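Local coordinates for plasma serine protease inhibitor (Homo sapiens, PDB 3DY0), which inactivates serine proteases in blood plasma and other body fluids as a heparin-dependent serpin, trapping them irreversibly as they cleave its reactive centre loop, at residues 197-208 with 258-269. Residues are numbered along the deposited sequence; the frame is centred on the assembly and turned at random. Where two conformers were deposited one is given.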
ATOM      1  N   VAL A 197     -24.284   7.250   5.799  1.00 14.40           N
ATOM      2  CA  VAL A 197     -23.446   6.058   5.921  1.00 13.18           C
ATOM      3  C   VAL A 197     -23.890   5.153   7.062  1.00 13.13           C
ATOM      4  O   VAL A 197     -24.514   5.608   8.018  1.00 13.19           O
ATOM      5  CB  VAL A 197     -21.964   6.424   6.194  1.00 13.48           C
ATOM      6  CG1 VAL A 197     -21.466   7.414   5.157  1.00 15.76           C
ATOM      7  CG2 VAL A 197     -21.814   7.002   7.607  1.00 14.04           C
ATOM      8  N   PRO A 198     -23.589   3.847   6.965  1.00 11.73           N
ATOM      9  CA  PRO A 198     -23.974   2.930   8.040  1.00 12.59           C
ATOM     10  C   PRO A 198     -22.912   3.171   9.111  1.00 11.72           C
ATOM     11  O   PRO A 198     -21.727   2.994   8.843  1.00 13.43           O
ATOM     12  CB  PRO A 198     -23.824   1.545   7.406  1.00 14.07           C
ATOM     13  CG  PRO A 198     -23.784   1.813   5.917  1.00 15.80           C
ATOM     14  CD  PRO A 198     -23.033   3.106   5.823  1.00 15.15           C
ATOM     15  N   MET A 199     -23.322   3.595  10.300  1.00 11.39           N
ATOM     16  CA  MET A 199     -22.366   3.870  11.370  1.00 11.12           C
ATOM     17  C   MET A 199     -22.370   2.753  12.402  1.00 11.67           C
ATOM     18  O   MET A 199     -23.380   2.519  13.071  1.00 11.36           O
ATOM     19  CB  MET A 199     -22.714   5.203  12.044  1.00 10.89           C
ATOM     20  CG  MET A 199     -21.697   5.702  13.063  1.00 10.84           C
ATOM     21  SD  MET A 199     -20.155   6.297  12.312  1.00 10.66           S
ATOM     22  CE  MET A 199     -20.704   7.838  11.580  1.00 12.12           C
ATOM     23  N   MET A 200     -21.242   2.060  12.522  1.00 10.63           N
ATOM     24  CA  MET A 200     -21.110   0.970  13.484  1.00  8.99           C
ATOM     25  C   MET A 200     -20.792   1.584  14.832  1.00 10.28           C
ATOM     26  O   MET A 200     -20.337   2.725  14.907  1.00 11.05           O
ATOM     27  CB  MET A 200     -19.964   0.034  13.091  1.00  9.35           C
ATOM     28  CG  MET A 200     -19.980  -0.400  11.642  1.00  9.93           C
ATOM     29  SD  MET A 200     -18.683  -1.600  11.301  1.00 11.10           S
ATOM     30  CE  MET A 200     -17.193  -0.593  11.528  1.00 12.75           C
ATOM     31  N   SER A 201     -21.028   0.833  15.899  1.00 12.31           N
ATOM     32  CA  SER A 201     -20.736   1.353  17.224  1.00 13.49           C
ATOM     33  C   SER A 201     -20.484   0.269  18.249  1.00 14.48           C
ATOM     34  O   SER A 201     -21.067  -0.813  18.188  1.00 15.61           O
ATOM     35  CB  SER A 201     -21.882   2.234  17.718  1.00 17.32           C
ATOM     36  OG  SER A 201     -23.029   1.457  18.005  1.00 20.54           O
ATOM     37  N   ARG A 202     -19.599   0.565  19.194  0.50 14.25           N
ATOM     38  CA  ARG A 202     -19.264  -0.379  20.252  0.50 14.25           C
ATOM     39  C   ARG A 202     -18.583   0.351  21.401  0.50 14.39           C
ATOM     40  O   ARG A 202     -17.596   1.057  21.195  0.50 13.73           O
ATOM     41  CB  ARG A 202     -18.342  -1.477  19.714  0.50 16.51           C
ATOM     42  CG  ARG A 202     -17.991  -2.545  20.740  0.50 19.62           C
ATOM     43  CD  ARG A 202     -16.514  -2.531  21.088  0.50 22.37           C
ATOM     44  NE  ARG A 202     -15.673  -3.047  20.010  0.50 25.02           N
ATOM     45  CZ  ARG A 202     -14.346  -3.103  20.062  0.50 24.69           C
ATOM     46  NH1 ARG A 202     -13.703  -2.671  21.137  0.50 26.29           N
ATOM     47  NH2 ARG A 202     -13.658  -3.594  19.042  0.50 25.91           N
ATOM     48  N   GLU A 203     -19.123   0.196  22.607  1.00 13.71           N
ATOM     49  CA  GLU A 203     -18.546   0.834  23.779  1.00 15.39           C
ATOM     50  C   GLU A 203     -17.568  -0.205  24.307  1.00 15.04           C
ATOM     51  O   GLU A 203     -17.937  -1.360  24.529  1.00 15.67           O
ATOM     52  CB  GLU A 203     -19.618   1.138  24.824  1.00 19.23           C
ATOM     53  CG  GLU A 203     -19.097   1.984  25.977  1.00 23.60           C
ATOM     54  CD  GLU A 203     -20.158   2.278  27.016  1.00 28.03           C
ATOM     55  OE1 GLU A 203     -21.194   2.877  26.658  1.00 31.26           O
ATOM     56  OE2 GLU A 203     -19.951   1.910  28.191  1.00 31.56           O
ATOM     57  N   ASP A 204     -16.316   0.197  24.495  1.00 13.24           N
ATOM     58  CA  ASP A 204     -15.301  -0.742  24.952  1.00 13.76           C
ATOM     59  C   ASP A 204     -14.063   0.041  25.365  1.00 13.05           C
ATOM     60  O   ASP A 204     -14.038   1.266  25.293  1.00 12.67           O
ATOM     61  CB  ASP A 204     -14.951  -1.688  23.794  1.00 15.37           C
ATOM     62  CG  ASP A 204     -14.243  -2.958  24.246  1.00 17.21           C
ATOM     63  OD1 ASP A 204     -13.978  -3.112  25.452  1.00 17.06           O
ATOM     64  OD2 ASP A 204     -13.955  -3.806  23.373  1.00 20.21           O
ATOM     65  N   GLN A 205     -13.040  -0.674  25.817  1.00 14.08           N
ATOM     66  CA  GLN A 205     -11.787  -0.034  26.185  1.00 15.51           C
ATOM     67  C   GLN A 205     -10.944  -0.041  24.918  1.00 14.06           C
ATOM     68  O   GLN A 205     -10.854  -1.062  24.235  1.00 15.21           O
ATOM     69  CB  GLN A 205     -11.066  -0.825  27.271  1.00 16.94           C
ATOM     70  CG  GLN A 205      -9.769  -0.180  27.725  1.00 20.55           C
ATOM     71  CD  GLN A 205      -8.954  -1.088  28.621  1.00 21.85           C
ATOM     72  OE1 GLN A 205      -8.378  -2.076  28.164  1.00 25.86           O
ATOM     73  NE2 GLN A 205      -8.910  -0.764  29.906  1.00 23.87           N
ATOM     74  N   TYR A 206     -10.335   1.095  24.598  1.00 12.99           N
ATOM     75  CA  TYR A 206      -9.509   1.207  23.399  1.00 12.72           C
ATOM     76  C   TYR A 206      -8.232   1.978  23.661  1.00 13.80           C
ATOM     77  O   TYR A 206      -8.174   2.810  24.572  1.00 14.77           O
ATOM     78  CB  TYR A 206     -10.234   1.993  22.301  1.00 13.30           C
ATOM     79  CG  TYR A 206     -11.528   1.422  21.786  1.00 11.76           C
ATOM     80  CD1 TYR A 206     -11.549   0.579  20.675  1.00 11.33           C
ATOM     81  CD2 TYR A 206     -12.743   1.780  22.367  1.00 10.42           C
ATOM     82  CE1 TYR A 206     -12.753   0.114  20.149  1.00 11.02           C
ATOM     83  CE2 TYR A 206     -13.946   1.324  21.850  1.00 11.42           C
ATOM     84  CZ  TYR A 206     -13.946   0.495  20.742  1.00 10.18           C
ATOM     85  OH  TYR A 206     -15.147   0.065  20.224  1.00 12.18           O
ATOM     86  N   HIS A 207      -7.203   1.700  22.865  0.50 14.06           N
ATOM     87  CA  HIS A 207      -5.954   2.439  22.979  0.50 13.70           C
ATOM     88  C   HIS A 207      -6.304   3.786  22.364  0.50 12.79           C
ATOM     89  O   HIS A 207      -6.804   3.857  21.238  0.50 11.54           O
ATOM     90  CB  HIS A 207      -4.836   1.755  22.192  0.50 16.28           C
ATOM     91  CG  HIS A 207      -4.072   0.746  22.992  0.50 18.45           C
ATOM     92  ND1 HIS A 207      -3.313   1.090  24.091  0.50 20.88           N
ATOM     93  CD2 HIS A 207      -3.955  -0.596  22.859  0.50 20.42           C
ATOM     94  CE1 HIS A 207      -2.762   0.004  24.601  0.50 21.14           C
ATOM     95  NE2 HIS A 207      -3.136  -1.034  23.872  0.50 21.28           N
ATOM     96  N   TYR A 208      -6.051   4.852  23.109  1.00 10.90           N
ATOM     97  CA  TYR A 208      -6.403   6.188  22.665  1.00 11.44           C
ATOM     98  C   TYR A 208      -5.355   7.236  22.979  1.00 12.26           C
ATOM     99  O   TYR A 208      -4.620   7.124  23.958  1.00 12.68           O
ATOM    100  CB  TYR A 208      -7.722   6.558  23.358  1.00 11.76           C
ATOM    101  CG  TYR A 208      -8.213   7.976  23.170  1.00 11.97           C
ATOM    102  CD1 TYR A 208      -9.023   8.318  22.088  1.00 12.31           C
ATOM    103  CD2 TYR A 208      -7.909   8.967  24.104  1.00 14.51           C
ATOM    104  CE1 TYR A 208      -9.531   9.612  21.947  1.00 13.57           C
ATOM    105  CE2 TYR A 208      -8.407  10.269  23.968  1.00 14.42           C
ATOM    106  CZ  TYR A 208      -9.221  10.579  22.888  1.00 14.30           C
ATOM    107  OH  TYR A 208      -9.741  11.847  22.761  1.00 16.24           O
ATOM    108  N   PHE A 258       0.069   5.481  23.189  1.00 17.49           N
ATOM    109  CA  PHE A 258      -1.309   5.012  23.371  1.00 18.81           C
ATOM    110  C   PHE A 258      -1.613   4.672  24.831  1.00 18.59           C
ATOM    111  O   PHE A 258      -0.797   4.042  25.500  1.00 19.83           O
ATOM    112  CB  PHE A 258      -1.525   3.735  22.548  1.00 19.45           C
ATOM    113  CG  PHE A 258      -2.185   3.956  21.217  1.00 19.96           C
ATOM    114  CD1 PHE A 258      -1.990   3.046  20.180  1.00 23.37           C
ATOM    115  CD2 PHE A 258      -3.037   5.034  21.009  1.00 22.16           C
ATOM    116  CE1 PHE A 258      -2.633   3.206  18.957  1.00 21.37           C
ATOM    117  CE2 PHE A 258      -3.689   5.204  19.788  1.00 22.08           C
ATOM    118  CZ  PHE A 258      -3.485   4.285  18.761  1.00 24.17           C
ATOM    119  N   LYS A 259      -2.789   5.073  25.313  1.00 16.99           N
ATOM    120  CA  LYS A 259      -3.222   4.758  26.679  1.00 17.38           C
ATOM    121  C   LYS A 259      -4.628   4.153  26.603  1.00 17.96           C
ATOM    122  O   LYS A 259      -5.391   4.469  25.697  1.00 17.29           O
ATOM    123  CB  LYS A 259      -3.261   6.014  27.556  1.00 19.02           C
ATOM    124  CG  LYS A 259      -1.925   6.741  27.710  1.00 18.12           C
ATOM    125  CD  LYS A 259      -0.865   5.873  28.377  1.00 18.39           C
ATOM    126  CE  LYS A 259       0.429   6.666  28.582  1.00 18.08           C
ATOM    127  NZ  LYS A 259       1.540   5.814  29.091  1.00 18.62           N
ATOM    128  N   LYS A 260      -4.973   3.286  27.551  1.00 17.41           N
ATOM    129  CA  LYS A 260      -6.293   2.662  27.547  1.00 18.55           C
ATOM    130  C   LYS A 260      -7.373   3.594  28.076  1.00 18.54           C
ATOM    131  O   LYS A 260      -7.205   4.231  29.117  1.00 19.20           O
ATOM    132  CB  LYS A 260      -6.264   1.377  28.373  1.00 20.48           C
ATOM    133  CG  LYS A 260      -5.345   0.319  27.801  1.00 23.24           C
ATOM    134  CD  LYS A 260      -5.226  -0.874  28.729  1.00 26.55           C
ATOM    135  CE  LYS A 260      -4.234  -1.883  28.181  1.00 29.47           C
ATOM    136  NZ  LYS A 260      -4.014  -3.012  29.121  1.00 29.81           N
ATOM    137  N   ARG A 261      -8.487   3.665  27.352  1.00 17.62           N
ATOM    138  CA  ARG A 261      -9.604   4.515  27.733  1.00 18.32           C
ATOM    139  C   ARG A 261     -10.930   3.929  27.264  1.00 16.52           C
ATOM    140  O   ARG A 261     -10.994   3.278  26.222  1.00 15.61           O
ATOM    141  CB  ARG A 261      -9.431   5.906  27.122  1.00 21.08           C
ATOM    142  CG  ARG A 261     -10.579   6.845  27.415  1.00 25.98           C
ATOM    143  CD  ARG A 261     -10.299   8.237  26.892  1.00 27.82           C
ATOM    144  NE  ARG A 261      -9.064   8.785  27.443  1.00 29.44           N
ATOM    145  CZ  ARG A 261      -8.731  10.071  27.389  1.00 30.63           C
ATOM    146  NH1 ARG A 261      -9.545  10.942  26.807  1.00 31.92           N
ATOM    147  NH2 ARG A 261      -7.587  10.487  27.913  1.00 31.51           N
ATOM    148  N   GLN A 262     -11.985   4.167  28.036  1.00 15.79           N
ATOM    149  CA  GLN A 262     -13.309   3.676  27.683  1.00 15.80           C
ATOM    150  C   GLN A 262     -13.939   4.652  26.691  1.00 15.02           C
ATOM    151  O   GLN A 262     -14.033   5.853  26.959  1.00 13.88           O
ATOM    152  CB  GLN A 262     -14.187   3.578  28.932  1.00 18.86           C
ATOM    153  CG  GLN A 262     -15.477   2.806  28.719  1.00 21.47           C
ATOM    154  CD  GLN A 262     -15.259   1.302  28.686  1.00 21.29           C
ATOM    155  OE1 GLN A 262     -16.158   0.543  28.331  1.00 26.56           O
ATOM    156  NE2 GLN A 262     -14.066   0.867  29.067  1.00 23.98           N
ATOM    157  N   LEU A 263     -14.365   4.133  25.542  1.00 13.59           N
ATOM    158  CA  LEU A 263     -14.982   4.965  24.517  1.00 12.50           C
ATOM    159  C   LEU A 263     -16.253   4.340  23.974  1.00 12.40           C
ATOM    160  O   LEU A 263     -16.375   3.117  23.914  1.00 13.57           O
ATOM    161  CB  LEU A 263     -14.047   5.141  23.315  1.00 13.01           C
ATOM    162  CG  LEU A 263     -12.633   5.688  23.468  1.00 13.05           C
ATOM    163  CD1 LEU A 263     -11.903   5.554  22.135  1.00 14.12           C
ATOM    164  CD2 LEU A 263     -12.684   7.133  23.904  1.00 14.02           C
ATOM    165  N   GLU A 264     -17.193   5.194  23.585  1.00 13.74           N
ATOM    166  CA  GLU A 264     -18.414   4.749  22.929  1.00 13.95           C
ATOM    167  C   GLU A 264     -18.006   5.133  21.508  1.00 13.10           C
ATOM    168  O   GLU A 264     -18.184   6.277  21.084  1.00 13.34           O
ATOM    169  CB  GLU A 264     -19.626   5.565  23.384  1.00 19.16           C
ATOM    170  CG  GLU A 264     -20.943   5.081  22.787  1.00 24.70           C
ATOM    171  CD  GLU A 264     -22.148   5.862  23.285  1.00 27.18           C
ATOM    172  OE1 GLU A 264     -23.272   5.562  22.833  1.00 30.16           O
ATOM    173  OE2 GLU A 264     -21.976   6.773  24.125  1.00 29.60           O
ATOM    174  N   LEU A 265     -17.406   4.181  20.800  1.00 11.14           N
ATOM    175  CA  LEU A 265     -16.898   4.413  19.452  1.00 11.79           C
ATOM    176  C   LEU A 265     -17.902   4.214  18.330  1.00 11.14           C
ATOM    177  O   LEU A 265     -18.581   3.193  18.269  1.00 12.36           O
ATOM    178  CB  LEU A 265     -15.692   3.505  19.189  1.00 10.61           C
ATOM    179  CG  LEU A 265     -15.041   3.614  17.807  1.00 11.25           C
ATOM    180  CD1 LEU A 265     -14.379   4.981  17.662  1.00 11.67           C
ATOM    181  CD2 LEU A 265     -14.015   2.501  17.631  1.00 12.70           C
ATOM    182  N   TYR A 266     -17.963   5.200  17.439  1.00  9.56           N
ATOM    183  CA  TYR A 266     -18.839   5.162  16.275  1.00 10.48           C
ATOM    184  C   TYR A 266     -17.918   5.241  15.063  1.00  8.64           C
ATOM    185  O   TYR A 266     -17.201   6.219  14.881  1.00  9.58           O
ATOM    186  CB  TYR A 266     -19.813   6.339  16.313  1.00 11.36           C
ATOM    187  CG  TYR A 266     -20.908   6.153  17.344  1.00 14.54           C
ATOM    188  CD1 TYR A 266     -22.118   5.547  17.003  1.00 16.93           C
ATOM    189  CD2 TYR A 266     -20.716   6.541  18.668  1.00 15.61           C
ATOM    190  CE1 TYR A 266     -23.111   5.329  17.959  1.00 16.68           C
ATOM    191  CE2 TYR A 266     -21.700   6.326  19.631  1.00 16.29           C
ATOM    192  CZ  TYR A 266     -22.894   5.720  19.270  1.00 18.32           C
ATOM    193  OH  TYR A 266     -23.867   5.500  20.224  1.00 20.11           O
ATOM    194  N   LEU A 267     -17.935   4.189  14.254  1.00  8.14           N
ATOM    195  CA  LEU A 267     -17.078   4.100  13.079  1.00  9.12           C
ATOM    196  C   LEU A 267     -17.898   3.634  11.890  1.00  8.07           C
ATOM    197  O   LEU A 267     -18.622   2.646  11.973  1.00  8.82           O
ATOM    198  CB  LEU A 267     -15.957   3.092  13.336  1.00  9.45           C
ATOM    199  CG  LEU A 267     -14.927   2.864  12.230  1.00 10.75           C
ATOM    200  CD1 LEU A 267     -13.988   4.050  12.158  1.00 11.58           C
ATOM    201  CD2 LEU A 267     -14.134   1.589  12.529  1.00 11.72           C
ATOM    202  N   PRO A 268     -17.775   4.326  10.757  1.00  8.59           N
ATOM    203  CA  PRO A 268     -18.559   3.894   9.603  1.00  8.80           C
ATOM    204  C   PRO A 268     -18.133   2.566   8.998  1.00 10.91           C
ATOM    205  O   PRO A 268     -16.962   2.170   9.079  1.00  8.71           O
ATOM    206  CB  PRO A 268     -18.337   5.016   8.586  1.00  9.59           C
ATOM    207  CG  PRO A 268     -17.978   6.203   9.419  1.00 11.16           C
ATOM    208  CD  PRO A 268     -17.108   5.611  10.492  1.00  6.64           C
ATOM    209  N   LYS A 269     -19.101   1.867   8.417  0.50 10.38           N
ATOM    210  CA  LYS A 269     -18.820   0.626   7.713  0.50 12.07           C
ATOM    211  C   LYS A 269     -18.515   1.211   6.342  0.50 11.31           C
ATOM    212  O   LYS A 269     -19.291   2.020   5.830  0.50 12.35           O
ATOM    213  CB  LYS A 269     -20.065  -0.259   7.630  0.50 13.83           C
ATOM    214  CG  LYS A 269     -19.830  -1.563   6.877  0.50 17.27           C
ATOM    215  CD  LYS A 269     -21.135  -2.226   6.471  0.50 18.61           C
ATOM    216  CE  LYS A 269     -22.024  -2.512   7.665  0.50 19.59           C
ATOM    217  NZ  LYS A 269     -23.296  -3.149   7.236  0.50 20.71           N
TER
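Tyr-206 packs against Leu-263 and Leu-265, crossing the first obliquely and the second at about a right angle; the leucines, two residues apart, share one face of the antiparallel partner strand. CD2 of Tyr-206 sits 3.7 Å from CB of Leu-263, and CE1 of Tyr-206 meets CD2 of Leu-265 at 3.7 Å. The tyrosine swings CG anti to its carbonyl carbon (chi1 -61°), carrying the ring back along its own strand until its hydroxyl donates to Arg-202 O at 2.8 Å. Leu-265 N reaches the same oxygen from the opposite face of the carbonyl plane, so this acceptor is gripped twice. A tyrosine suits the place: its ring carbons pack on leucines while its hydroxyl meets a main-chain oxygen.

CE2 of Tyr-208 stands over one face of the Arg-261 guanidinium, 3.1 Å from NH1 of Arg-261; the flat group takes a ring carbon on its face while NH1 hydrogen-bonds a polar side chain of the bound peptide.

The ladder, from Met-199/Pro-268 to Tyr-208/Lys-259, pairs strands 3 and 2 of beta-sheet C of the serpin fold. Residues 263-266 also pair in parallel with a strand of the bound peptide, probably the C-terminal fragment left by cleavage, which extends the sheet.

CB of Ser-201 lies over the ring face of Tyr-266, 3.3 Å from CE1 of Tyr-266, a fit for a small residue whose OG turns to Gly-181 O. Met-199 bends at chi2 and chi3, bringing its flexible thioether beside the proline, SD of Met-199 3.6 Å from CD of Pro-268.

After helix 248-257, CB of His-207 makes a CH-pi contact over the Phe-258 ring, 20° off its normal, while the two rings barely overlap; Phe-258 gives its face to that CH and apolar surface to Val-218 and Leu-230.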